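Local coordinates for protein pentalenene synthase (Streptomyces chartreusis NRRL 3882, PDB 6Q4S) that probably catalyses the magnesium-dependent cyclisation of (2E,6E)-farnesyl diphosphate to the bicyclic sesquiterpenol 7-epi-alpha-eudesmol, at residues Leu136-Arg141 against Ala189-Arg194; Asp12-Glu17 against Thr57-Ser62; Leu19-Ala24 against Ser62-Val67. One frame throughout, in Å; residues are numbered along the deposited sequence.

Contact 1 (Leu136-Arg141 against Ala189-Arg194)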
# COMPACT_ATOMS: atom_id res chain seq x y z
N LEU A 136 -6.43 1.40 -10.85
CA LEU A 136 -5.31 1.71 -9.99
C LEU A 136 -5.79 2.11 -8.55
O LEU A 136 -5.17 1.72 -7.56
CB LEU A 136 -4.43 2.82 -10.62
CG LEU A 136 -3.15 3.12 -9.80
CD1 LEU A 136 -2.24 1.89 -9.77
CD2 LEU A 136 -2.45 4.31 -10.42
N THR A 137 -6.91 2.81 -8.47
CA THR A 137 -7.50 3.23 -7.21
C THR A 137 -7.84 1.98 -6.36
O THR A 137 -7.53 1.95 -5.18
CB THR A 137 -8.77 4.14 -7.44
OG1 THR A 137 -8.37 5.38 -8.02
CG2 THR A 137 -9.50 4.47 -6.13
N TRP A 138 -8.47 0.99 -6.98
CA TRP A 138 -8.85 -0.21 -6.27
C TRP A 138 -7.60 -1.01 -5.87
O TRP A 138 -7.52 -1.51 -4.73
CB TRP A 138 -9.80 -1.10 -7.10
CG TRP A 138 -10.19 -2.32 -6.36
CD1 TRP A 138 -11.29 -2.45 -5.54
CD2 TRP A 138 -9.48 -3.56 -6.29
NE1 TRP A 138 -11.31 -3.71 -5.00
CE2 TRP A 138 -10.24 -4.42 -5.46
CE3 TRP A 138 -8.31 -4.05 -6.86
CZ2 TRP A 138 -9.79 -5.68 -5.12
CZ3 TRP A 138 -7.89 -5.31 -6.54
CH2 TRP A 138 -8.64 -6.14 -5.74
N GLN A 139 -6.62 -1.13 -6.78
CA GLN A 139 -5.42 -1.89 -6.50
C GLN A 139 -4.63 -1.27 -5.33
O GLN A 139 -4.07 -2.00 -4.51
CB GLN A 139 -4.53 -2.01 -7.75
CG GLN A 139 -5.18 -2.80 -8.84
CD GLN A 139 -4.31 -2.85 -10.09
OE1 GLN A 139 -3.18 -3.20 -10.00
NE2 GLN A 139 -4.86 -2.54 -11.22
N THR A 140 -4.59 0.03 -5.28
CA THR A 140 -3.91 0.76 -4.17
C THR A 140 -4.60 0.52 -2.84
O THR A 140 -3.96 0.21 -1.86
CB THR A 140 -3.91 2.24 -4.47
OG1 THR A 140 -2.99 2.47 -5.54
CG2 THR A 140 -3.52 3.08 -3.27
N ARG A 141 -5.92 0.67 -2.84
CA ARG A 141 -6.73 0.39 -1.68
C ARG A 141 -6.55 -1.06 -1.20
O ARG A 141 -6.31 -1.27 -0.01
CB ARG A 141 -8.19 0.76 -1.94
CG ARG A 141 -9.17 0.22 -0.90
CD ARG A 141 -10.41 1.09 -0.74
NE ARG A 141 -11.16 1.26 -1.98
CZ ARG A 141 -11.95 0.36 -2.57
NH1 ARG A 141 -12.55 0.68 -3.75
NH2 ARG A 141 -12.14 -0.84 -2.06
N ALA A 189 -12.32 -7.08 -1.95
CA ALA A 189 -12.36 -8.02 -3.03
C ALA A 189 -13.80 -8.22 -3.53
O ALA A 189 -13.98 -8.87 -4.56
CB ALA A 189 -11.79 -9.35 -2.61
N GLY A 190 -14.82 -7.77 -2.78
CA GLY A 190 -16.18 -7.90 -3.23
C GLY A 190 -16.42 -7.18 -4.57
O GLY A 190 -17.21 -7.63 -5.41
N GLU A 191 -15.72 -6.07 -4.74
CA GLU A 191 -15.81 -5.25 -5.93
C GLU A 191 -15.21 -6.07 -7.11
O GLU A 191 -15.83 -6.19 -8.17
CB GLU A 191 -15.02 -3.95 -5.73
CG GLU A 191 -15.71 -2.93 -4.88
CD GLU A 191 -14.77 -1.91 -4.27
OE1 GLU A 191 -14.59 -0.78 -4.79
OE2 GLU A 191 -14.16 -2.27 -3.25
N ARG A 192 -14.07 -6.73 -6.91
CA ARG A 192 -13.54 -7.61 -7.95
C ARG A 192 -14.47 -8.77 -8.32
O ARG A 192 -14.59 -9.07 -9.50
CB ARG A 192 -12.15 -8.15 -7.57
CG ARG A 192 -11.60 -9.29 -8.42
CD ARG A 192 -11.44 -8.75 -9.85
NE ARG A 192 -10.78 -9.77 -10.64
CZ ARG A 192 -11.44 -10.72 -11.30
NH1 ARG A 192 -12.74 -10.77 -11.22
NH2 ARG A 192 -10.82 -11.63 -12.02
N SER A 193 -15.08 -9.39 -7.31
CA SER A 193 -15.89 -10.57 -7.48
C SER A 193 -17.18 -10.31 -8.27
O SER A 193 -17.63 -11.17 -9.02
CB SER A 193 -16.26 -11.12 -6.12
OG SER A 193 -17.20 -12.15 -6.27
N ARG A 194 -17.75 -9.13 -8.08
CA ARG A 194 -19.01 -8.77 -8.65
C ARG A 194 -18.90 -7.79 -9.80
O ARG A 194 -19.86 -7.63 -10.54
CB ARG A 194 -19.86 -8.20 -7.56
CG ARG A 194 -21.34 -8.11 -7.95
CD ARG A 194 -22.15 -7.57 -6.78
NE ARG A 194 -23.57 -7.58 -7.08
CZ ARG A 194 -24.52 -7.22 -6.23
NH1 ARG A 194 -24.25 -6.81 -4.99
NH2 ARG A 194 -25.76 -7.28 -6.65

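Contact 2 (Asp12-Glu17 against Thr57-Ser62)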
# COMPACT_ATOMS: atom_id res chain seq x y z
N ASP A 12 -30.24 -11.30 4.87
CA ASP A 12 -30.56 -12.53 4.13
C ASP A 12 -29.63 -12.47 2.92
O ASP A 12 -29.60 -11.45 2.19
CB ASP A 12 -32.05 -12.57 3.72
CG ASP A 12 -32.44 -13.85 3.02
OD1 ASP A 12 -31.88 -14.92 3.36
OD2 ASP A 12 -33.33 -13.80 2.14
N THR A 13 -28.84 -13.51 2.71
CA THR A 13 -27.65 -13.31 1.90
C THR A 13 -27.48 -14.49 0.94
O THR A 13 -27.51 -15.65 1.37
CB THR A 13 -26.50 -12.97 2.94
OG1 THR A 13 -26.04 -11.64 2.77
CG2 THR A 13 -25.47 -13.96 3.06
N PRO A 14 -27.31 -14.20 -0.39
CA PRO A 14 -27.15 -15.32 -1.33
C PRO A 14 -25.87 -16.15 -1.18
O PRO A 14 -24.88 -15.72 -0.59
CB PRO A 14 -27.23 -14.65 -2.72
CG PRO A 14 -27.10 -13.18 -2.50
CD PRO A 14 -27.45 -12.89 -1.06
N VAL A 15 -25.93 -17.37 -1.66
CA VAL A 15 -24.83 -18.27 -1.68
C VAL A 15 -24.49 -18.63 -3.11
O VAL A 15 -25.38 -18.93 -3.88
CB VAL A 15 -25.19 -19.52 -0.90
CG1 VAL A 15 -24.03 -20.48 -0.90
CG2 VAL A 15 -25.52 -19.13 0.54
N SER A 16 -23.21 -18.62 -3.49
CA SER A 16 -22.88 -18.93 -4.88
C SER A 16 -23.35 -20.34 -5.32
O SER A 16 -23.09 -21.38 -4.65
CB SER A 16 -21.40 -18.79 -5.14
OG SER A 16 -21.02 -19.23 -6.43
N GLU A 17 -23.94 -20.37 -6.51
CA GLU A 17 -24.23 -21.67 -7.19
C GLU A 17 -23.00 -22.43 -7.66
O GLU A 17 -23.05 -23.65 -7.98
CB GLU A 17 -25.19 -21.41 -8.37
CG GLU A 17 -24.54 -20.71 -9.56
CD GLU A 17 -25.55 -20.29 -10.62
OE1 GLU A 17 -26.52 -21.05 -10.86
OE2 GLU A 17 -25.37 -19.20 -11.22
N THR A 57 -19.34 -15.68 1.08
CA THR A 57 -18.85 -14.31 1.11
C THR A 57 -18.70 -13.56 -0.23
O THR A 57 -18.75 -12.30 -0.26
CB THR A 57 -17.51 -14.20 1.88
OG1 THR A 57 -16.51 -15.04 1.32
CG2 THR A 57 -17.73 -14.64 3.30
N TYR A 58 -18.55 -14.31 -1.31
CA TYR A 58 -18.47 -13.72 -2.66
C TYR A 58 -19.58 -14.35 -3.55
O TYR A 58 -19.28 -15.03 -4.51
CB TYR A 58 -17.09 -13.97 -3.27
CG TYR A 58 -15.99 -13.29 -2.44
CD1 TYR A 58 -16.00 -11.92 -2.27
CD2 TYR A 58 -15.03 -14.04 -1.81
CE1 TYR A 58 -15.07 -11.30 -1.46
CE2 TYR A 58 -14.09 -13.41 -0.99
CZ TYR A 58 -14.13 -12.06 -0.81
OH TYR A 58 -13.20 -11.37 -0.05
N PRO A 59 -20.84 -14.17 -3.17
CA PRO A 59 -21.87 -15.01 -3.84
C PRO A 59 -22.16 -14.69 -5.30
O PRO A 59 -22.77 -15.53 -5.98
CB PRO A 59 -23.11 -14.76 -2.99
CG PRO A 59 -22.90 -13.37 -2.50
CD PRO A 59 -21.44 -13.33 -2.13
N HIS A 60 -21.73 -13.52 -5.78
CA HIS A 60 -21.97 -13.08 -7.16
C HIS A 60 -20.85 -13.39 -8.13
O HIS A 60 -20.93 -12.93 -9.23
CB HIS A 60 -22.27 -11.60 -7.21
CG HIS A 60 -23.47 -11.21 -6.44
ND1 HIS A 60 -24.75 -11.57 -6.82
CD2 HIS A 60 -23.61 -10.45 -5.33
CE1 HIS A 60 -25.61 -11.08 -5.95
NE2 HIS A 60 -24.94 -10.37 -5.05
N ALA A 61 -19.84 -14.17 -7.73
CA ALA A 61 -18.69 -14.37 -8.56
C ALA A 61 -19.09 -15.22 -9.74
O ALA A 61 -19.87 -16.18 -9.57
CB ALA A 61 -17.60 -15.06 -7.78
N SER A 62 -18.49 -14.95 -10.91
CA SER A 62 -18.58 -15.92 -11.98
C SER A 62 -17.92 -17.19 -11.54
O SER A 62 -17.16 -17.18 -10.53
CB SER A 62 -17.88 -15.40 -13.23
OG SER A 62 -16.49 -15.44 -13.02
O HOH W 1 -21.65 -17.05 -7.81

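Contact 3 (Leu19-Ala24 against Ser62-Val67)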
# COMPACT_ATOMS: atom_id res chain seq x y z
N LEU A 19 -20.33 -23.42 -5.97
CA LEU A 19 -19.53 -24.06 -4.93
C LEU A 19 -18.90 -25.34 -5.36
O LEU A 19 -17.67 -25.53 -5.23
CB LEU A 19 -20.40 -24.25 -3.67
CG LEU A 19 -19.82 -25.08 -2.55
CD1 LEU A 19 -18.49 -24.51 -2.04
CD2 LEU A 19 -20.89 -25.17 -1.45
N GLU A 20 -19.69 -26.30 -5.87
CA GLU A 20 -19.09 -27.61 -6.22
C GLU A 20 -18.18 -27.55 -7.45
O GLU A 20 -17.11 -28.17 -7.47
CB GLU A 20 -20.14 -28.78 -6.32
CG GLU A 20 -20.88 -29.10 -5.01
CD GLU A 20 -19.96 -29.39 -3.78
OE1 GLU A 20 -18.83 -29.93 -3.93
OE2 GLU A 20 -20.35 -29.09 -2.62
N TYR A 21 -18.57 -26.77 -8.45
CA TYR A 21 -17.74 -26.62 -9.67
C TYR A 21 -16.31 -26.09 -9.27
O TYR A 21 -15.27 -26.67 -9.62
CB TYR A 21 -18.43 -25.60 -10.62
CG TYR A 21 -17.55 -25.15 -11.74
CD1 TYR A 21 -17.41 -25.93 -12.89
CD2 TYR A 21 -16.79 -23.98 -11.63
CE1 TYR A 21 -16.59 -25.51 -13.94
CE2 TYR A 21 -15.94 -23.58 -12.66
CZ TYR A 21 -15.84 -24.37 -13.80
OH TYR A 21 -15.01 -23.95 -14.81
N ALA A 22 -16.31 -25.03 -8.50
CA ALA A 22 -15.03 -24.34 -8.10
C ALA A 22 -14.24 -25.06 -7.05
O ALA A 22 -12.98 -25.15 -7.15
CB ALA A 22 -15.34 -22.94 -7.70
N ARG A 23 -14.92 -25.66 -6.07
CA ARG A 23 -14.25 -26.54 -5.08
C ARG A 23 -13.38 -27.56 -5.76
O ARG A 23 -12.25 -27.79 -5.38
CB ARG A 23 -15.27 -27.28 -4.16
CG ARG A 23 -14.69 -27.99 -2.97
CD ARG A 23 -15.48 -29.21 -2.50
NE ARG A 23 -16.83 -28.85 -2.14
CZ ARG A 23 -17.15 -28.29 -0.97
NH1 ARG A 23 -16.22 -27.98 -0.08
NH2 ARG A 23 -18.41 -28.00 -0.72
N ALA A 24 -13.94 -28.24 -6.76
CA ALA A 24 -13.20 -29.28 -7.43
C ALA A 24 -11.92 -28.77 -8.10
O ALA A 24 -10.88 -29.35 -7.95
CB ALA A 24 -14.11 -29.99 -8.47
N SER A 62 -18.49 -14.95 -10.91
CA SER A 62 -18.58 -15.92 -11.98
C SER A 62 -17.92 -17.19 -11.54
O SER A 62 -17.16 -17.18 -10.53
CB SER A 62 -17.88 -15.40 -13.23
OG SER A 62 -16.49 -15.44 -13.02
N ALA A 63 -18.12 -18.27 -12.29
CA ALA A 63 -17.58 -19.52 -11.91
C ALA A 63 -16.06 -19.54 -11.93
O ALA A 63 -15.44 -20.23 -11.09
CB ALA A 63 -18.14 -20.64 -12.78
N ASP A 64 -15.42 -18.89 -12.91
CA ASP A 64 -13.98 -18.99 -12.97
C ASP A 64 -13.36 -18.11 -11.82
O ASP A 64 -12.29 -18.42 -11.33
CB ASP A 64 -13.43 -18.51 -14.30
CG ASP A 64 -13.82 -19.44 -15.48
OD1 ASP A 64 -13.89 -20.69 -15.32
OD2 ASP A 64 -14.00 -18.87 -16.57
N ASP A 65 -13.98 -16.99 -11.57
CA ASP A 65 -13.57 -16.08 -10.49
C ASP A 65 -13.82 -16.68 -9.11
O ASP A 65 -13.05 -16.45 -8.19
CB ASP A 65 -14.29 -14.76 -10.61
CG ASP A 65 -13.82 -13.94 -11.80
OD1 ASP A 65 -12.71 -14.18 -12.34
OD2 ASP A 65 -14.48 -12.93 -12.11
N MET A 66 -14.82 -17.54 -8.99
CA MET A 66 -15.02 -18.26 -7.73
C MET A 66 -13.83 -19.16 -7.46
O MET A 66 -13.34 -19.25 -6.31
CB MET A 66 -16.33 -19.06 -7.72
CG MET A 66 -16.62 -19.77 -6.41
SD MET A 66 -16.59 -18.76 -4.89
CE MET A 66 -17.90 -17.70 -5.28
N VAL A 67 -13.29 -19.77 -8.52
CA VAL A 67 -12.08 -20.56 -8.36
C VAL A 67 -10.85 -19.71 -7.81
O VAL A 67 -10.20 -20.13 -6.89
CB VAL A 67 -11.62 -21.26 -9.66
CG1 VAL A 67 -10.38 -22.11 -9.34
CG2 VAL A 67 -12.73 -22.21 -10.17

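Contact 1 (Leu136-Arg141 against Ala189-Arg194)
Glu191 reaches from helix 183-194 to Trp138 and Arg141, which lie one turn apart on helix 136-161. At the root of its side chain, CB sits 3.8 Å from Trp138 NE1, beside the pyrrole part of the indole. CG stands beside the backbone N, anti to the carbonyl carbon (chi1 -78°), and the chain runs on extended, so the carboxylate is delivered past the indole to the arginine. CD lies in the indole plane, at the edge, 3.7 Å from Trp138 CD1, with the carboxylate turned steeply against the ring. At the tip the carboxylate meets the guanidinium end-on: Arg141 NH1 donates to Glu191 OE1 and Arg141 NH2 to Glu191 OE2, each over 2.7 Å. Both oxygens use syn lone pairs, and the two flat groups are only 4° from coplanar, which is the geometry of a bidentate salt bridge and fixes the rotation of both. Arg141 gets there by a bend at chi3. A second anion, Asp188, also pairs with Arg141 NH2, and OE1 of Glu191 accepts from Val198 N as well. The indole N-H is spent on Asp188 O, so its approach to Glu191 OE2 is packing. Further along the ring, Trp138 CZ2 abuts Ala189 CA at 4.1 Å.

The short axes pass 11.0 Å apart, at 137° between their directions, a spacing bridged by long side chains. Trp127 of helix 118-131 packs on Trp138, Trp72 of helix 63-79 on Ala189, and the second subunit packs against Leu136, Thr137 and Thr140 of helix 136-161.

Contact 2 (Asp12-Glu17 against Thr57-Ser62)
Pro14 and Ser16, in the extended segment leading to helix 19-32, lie against Pro59 in the type I beta turn Tyr58-Ala61, which links helices 50-57 and 63-79 of this all-helical terpene synthase fold. The chains come closest at Ser16 and Pro59, whose CA atoms are 4.2 Å apart. That is an intimate approach for two loops, yet no direct hydrogen bond joins them.

The apolar part is proline on proline. CB of Pro14 faces CB of Pro59 at 4.1 Å, and the Pro59 ring is also pressed against the peptide that follows Pro14: Pro14 O stands just 3.1 Å from Pro59 CB, a tight carbon-oxygen approach. At the outer side Pro14 CG touches the imidazole of His60 obliquely. The turn is itself wedged between helices, for His303 of helix 288-313 packs on Pro59, while Tyr58 turns away from the N-terminal segment to bond Ser186 O.

A carbon-oxygen contact of a different kind follows at Ser16, whose CA-H points to Pro59 O over 3.6 Å, with an angle of 128° at the hydrogen. This is well short of straight and so at most a weak attraction. Ser16 is also tied by a backbone hydrogen bond to Ala55 of helix 50-57.

The polar link is made through one water. Ser16 OG lies anti to its own backbone N (chi1 173°), which brings the hydroxyl round to this water; OG also accepts from His18 N, so the hydroxyl serves both as donor and as acceptor. The water accepts from Ser16 OG at 2.7 Å and gives its two hydrogens to the turn, one to Pro59 O at 2.6 Å and the other to Ala61 O at 2.7 Å.

Contact 3 (Leu19-Ala24 against Ser62-Val67)
Ala22 and Tyr21 carry the contact from helix 19-32, meeting Ala63, Met66 and Val67 on the first turns of helix 63-79. The apolar packing centres on the Ala22 methyl: its CB is 3.7 Å from Met66 CG and equally near Val67 CG2. Met66 has CG anti to the backbone N (chi1 -177°), which carries that methylene to the alanine before the chain bends back at chi2 and chi3. Beside this patch the tyrosine ring meets Ala63 obliquely, with Tyr21 CE2 3.7 Å from Ala63 CB, and Val67 CG2 a little farther from the same ring carbon.

The alanines at the crossing are consistent with the close spacing. The short axes pass 8.6 Å apart at a signed angle of -48°, and the CA atoms of Ala22 and Val67 come within 4.8 Å. In this all-alpha terpene synthase fold the first helix covers the start of helix 63-79, and Met70, one turn on, extends the patch by touching Leu19 and Ala22.

Polar terms flank this patch. Tyr21 OH gives a weak hydrogen bond to Asp64 OD1 at 3.5 Å, the oxygen lying near the ring plane at its edge. Replacing Tyr21 by an alanine would remove the ring and hydroxyl, and would probably leave the Ala63 methyl less covered and Asp64 OD1 without this weak donor. Helix 63-79 begins at Ser62, the N-cap, whose OG accepts from Asp65 N at 3.3 Å. Within helix 19-32, Arg23 grips Glu20 side-on, through NE and NH2, while its NH1 reaches Asp49.

How the contacts relate
Contact 1 is the buried one, and its chemistry is ionic and aromatic; contacts 2 and 3 are partly buried and rely mainly on apolar packing, of prolines with a bridging water in contact 2, of alanines and a tyrosine ring with a weak tyrosine-aspartate bond in contact 3. Contacts 2 and 3, centres about 11 Å apart, share Ser62, where the turn gives way to helix 63-79, and their segments alternate, so 12-17 and then 19-24 pair with 57-62 and then 62-67, in the same order. Met66 CE packs on Tyr58, Ala61 and Ser16. Helix 183-194 ties contact 1 to both: Ala189 packs on Tyr58 and Arg194 on His60, and Arg192 forms a salt bridge with Asp65.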